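Side-chain contacts in putative flagellar hook-associated protein (Vibrio parahaemolyticus, PDB 3PWX), which probably serves as a structural component of the bacterial flagellum: residues A[31-34]-A[35-39]; A[128-131]-A[132-136]. All coordinates share one frame; numbering follows the deposited sequence.

Interaction 1 (A[31-34]-A[35-39])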
# COMPACT_ATOMS: atom_id res chain seq x y z
N ALA A 31 12.00 8.07 0.16
CA ALA A 31 13.37 7.99 -0.34
C ALA A 31 13.93 6.57 -0.04
O ALA A 31 14.59 5.98 -0.88
CB ALA A 31 14.24 9.07 0.28
N ASN A 32 13.67 6.01 1.14
CA ASN A 32 14.29 4.69 1.35
C ASN A 32 13.67 3.63 0.50
O ASN A 32 14.34 2.69 0.06
CB ASN A 32 14.42 4.31 2.80
CG ASN A 32 15.43 5.18 3.51
OD1 ASN A 32 16.42 5.58 2.90
ND2 ASN A 32 15.21 5.50 4.78
N LEU A 33 12.39 3.80 0.20
CA LEU A 33 11.71 2.77 -0.58
C LEU A 33 12.22 2.85 -2.05
O LEU A 33 12.49 1.82 -2.69
CB LEU A 33 10.18 2.85 -0.41
CG LEU A 33 9.33 1.91 -1.26
CD1 LEU A 33 9.81 0.44 -1.18
CD2 LEU A 33 7.87 2.02 -0.86
N LYS A 34 12.42 4.07 -2.54
CA LYS A 34 12.92 4.29 -3.88
C LYS A 34 14.28 3.65 -4.07
O LYS A 34 14.64 3.17 -5.18
CB LYS A 34 13.03 5.77 -4.18
CG LYS A 34 11.69 6.49 -4.23
CD LYS A 34 11.81 7.81 -4.95
CE LYS A 34 12.22 7.50 -6.41
NZ LYS A 34 11.42 8.33 -7.39
N THR A 35 15.06 3.67 -3.00
CA THR A 35 16.40 3.12 -3.03
C THR A 35 16.38 1.63 -3.15
O THR A 35 17.19 1.06 -3.83
CB THR A 35 17.16 3.45 -1.77
OG1 THR A 35 17.47 4.85 -1.82
CG2 THR A 35 18.47 2.61 -1.71
N THR A 36 15.44 1.02 -2.48
CA THR A 36 15.29 -0.42 -2.40
C THR A 36 14.69 -0.85 -3.70
O THR A 36 15.02 -1.92 -4.22
CB THR A 36 14.30 -0.67 -1.30
OG1 THR A 36 14.92 -0.26 -0.08
CG2 THR A 36 13.89 -2.11 -1.21
N LEU A 37 13.82 -0.02 -4.28
CA LEU A 37 13.19 -0.43 -5.49
C LEU A 37 14.20 -0.39 -6.59
O LEU A 37 14.25 -1.35 -7.35
CB LEU A 37 11.97 0.42 -5.83
CG LEU A 37 10.71 0.31 -4.98
CD1 LEU A 37 9.68 1.31 -5.53
CD2 LEU A 37 10.17 -1.10 -5.01
N SER A 38 15.03 0.65 -6.68
CA SER A 38 16.05 0.75 -7.75
C SER A 38 16.95 -0.45 -7.64
O SER A 38 17.33 -1.06 -8.64
CB SER A 38 16.96 1.93 -7.58
OG SER A 38 16.23 3.09 -7.64
N SER A 39 17.32 -0.77 -6.40
CA SER A 39 18.12 -1.96 -6.18
C SER A 39 17.57 -3.27 -6.79
O SER A 39 18.34 -4.06 -7.34
CB SER A 39 18.46 -2.11 -4.70
OG SER A 39 19.42 -3.15 -4.60
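With chi1 at -72° in Thr35, -67° in Thr36 and -62° in Ser38, each hydroxyl is turned away from its own carbonyl carbon and back down the helix, onto the carbonyl oxygen four residues earlier. Thr35 OG1 gives its proton to Ala31 O at 3.2 Å, Thr36 OG1 to Asn32 O at 3.0 Å, and Ser38 OG to Lys34 O at 2.9 Å. Each of these oxygens also accepts the helical N-H of the same residue, and in all three cases hydroxyl and amide come in from opposite faces of the carbonyl plane. Two sound bonds therefore hold each acceptor, Asn32 O having a weak further one from Thr35 N. This is the usual i to i-4 side-chain-to-backbone bond of serine and threonine within a helix, here well inside the long helix 7-61 and its predicted coiled coil. Between these polar sites, Leu33 O takes Leu37 N at 2.8 Å as its main partner, with a weak second bond from Thr36 N, and CG of Leu37 rests against the same oxygen. Leu33 CD1 reaches along the buried side of the helix to Leu37 CG, 3.9 Å away. Lys34 bends towards helix 172-223, where NZ forms a salt bridge with Asp205.

Interaction 2 (A[128-131]-A[132-136])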
# COMPACT_ATOMS: atom_id res chain seq x y z
N VAL A 128 5.51 -0.72 3.04
CA VAL A 128 6.07 0.45 3.68
C VAL A 128 5.00 1.53 3.70
O VAL A 128 4.30 1.79 2.65
CB VAL A 128 7.31 0.91 2.84
CG1 VAL A 128 7.60 2.41 2.95
CG2 VAL A 128 8.49 0.11 3.28
N THR A 129 4.90 2.19 4.85
CA THR A 129 3.95 3.30 5.08
C THR A 129 4.55 4.59 4.52
O THR A 129 5.68 4.95 4.87
CB THR A 129 3.69 3.48 6.54
OG1 THR A 129 3.02 2.30 6.99
CG2 THR A 129 2.78 4.69 6.82
N VAL A 130 3.80 5.29 3.68
CA VAL A 130 4.40 6.34 2.96
C VAL A 130 3.62 7.65 3.13
O VAL A 130 4.04 8.67 2.59
CB VAL A 130 4.58 5.96 1.44
CG1 VAL A 130 5.48 4.70 1.29
CG2 VAL A 130 3.24 5.76 0.73
N ALA A 131 2.46 7.58 3.81
CA ALA A 131 1.70 8.73 4.29
C ALA A 131 0.66 8.17 5.24
O ALA A 131 0.39 6.96 5.20
CB ALA A 131 1.02 9.53 3.16
N LYS A 132 0.06 9.02 6.08
CA LYS A 132 -0.88 8.57 7.06
C LYS A 132 -1.88 7.64 6.45
O LYS A 132 -2.66 8.05 5.60
CB LYS A 132 -1.61 9.75 7.69
CG LYS A 132 -2.40 9.35 8.98
CD LYS A 132 -1.52 8.49 9.94
CE LYS A 132 -1.99 8.52 11.43
NZ LYS A 132 -2.64 7.20 11.78
N GLY A 133 -1.89 6.40 6.91
CA GLY A 133 -2.82 5.38 6.41
C GLY A 133 -2.65 4.90 4.94
O GLY A 133 -3.61 4.37 4.36
N VAL A 134 -1.45 5.05 4.37
CA VAL A 134 -1.20 4.64 3.03
C VAL A 134 0.06 3.76 2.97
O VAL A 134 1.14 4.21 3.35
CB VAL A 134 -0.98 5.88 2.10
CG1 VAL A 134 -0.73 5.42 0.61
CG2 VAL A 134 -2.14 6.92 2.26
N THR A 135 -0.06 2.55 2.44
CA THR A 135 1.12 1.72 2.31
C THR A 135 1.43 1.42 0.86
O THR A 135 0.54 1.35 -0.00
CB THR A 135 0.97 0.37 3.01
OG1 THR A 135 0.04 -0.41 2.26
CG2 THR A 135 0.49 0.55 4.45
N MSE A 136 2.71 1.26 0.59
CA MSE A 136 3.11 0.93 -0.80
C MSE A 136 3.85 -0.41 -0.73
O MSE A 136 4.64 -0.62 0.21
CB MSE A 136 4.00 2.01 -1.35
CG MSE A 136 4.90 1.54 -2.45
SE MSE A 136 3.90 1.59 -4.17
CE MSE A 136 3.23 3.45 -3.78
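Val128 O and Met136 N form the shortest bond of the hairpin, 2.7 Å and nearly straight at 167°; Val128 N returns a bond to Met136 O at 3.0 Å, so the two residues make an antiparallel hydrogen-bonded pair. Thr135 CA adds a C-H...O contact to Val128 O. Further along, Val130 N meets Val134 O at 2.9 Å, and Val134 N closes the turn on Ala131 O. Val130 and Val134 meet through methyls: chi1 of -60° puts Val130 CG1 anti to the carbonyl carbon and leaves CG2 between the backbone N and the carbonyl carbon, 4.0 Å from Val134 CG1, the two side chains crossing at about a right angle. Val130 CG1 touches CB of the selenomethionine Met136, also at 4.0 Å. On the face carrying Thr129 and Thr135, Thr129 OG1 sits against the Thr135 methyl CG2 at 4.0 Å, while Thr135 OG1 makes a weak hydrogen bond to Thr135 of the second subunit. Residues 134-136 also pair antiparallel with a strand of that subunit, carrying the sheet across the interface. Gly133, with its positive phi of 67°, completes a type II turn from Ala131 to Val134, the tight reversal of a two-stranded antiparallel beta hairpin.

In the fold
Interaction 1 lies within one long helix, about 15 Å from interaction 2 centre to centre, yet the two meet through Leu33: its CD2 packs 3.4 Å from Met136 CG and also touches Val128 CG1. The hairpin thus lies against helix 7-61, and both contacts reach helix 172-223 as well, Lys34 and Leu37 from the first, Val134 and Met136 from the second. Each is partly buried: Leu33 and Leu37 are buried in 31-39, where Ala31, Asn32 and Thr35 are exposed, while the hairpin buries Val130, Ala131, Val134 and Met136 and exposes only Lys132. Their chemistry differs: hydroxyls of Thr35, Thr36 and Ser38 bond back to their own helix, whereas 128-136 relies on strand pairing and apolar methyls and continues into the second subunit.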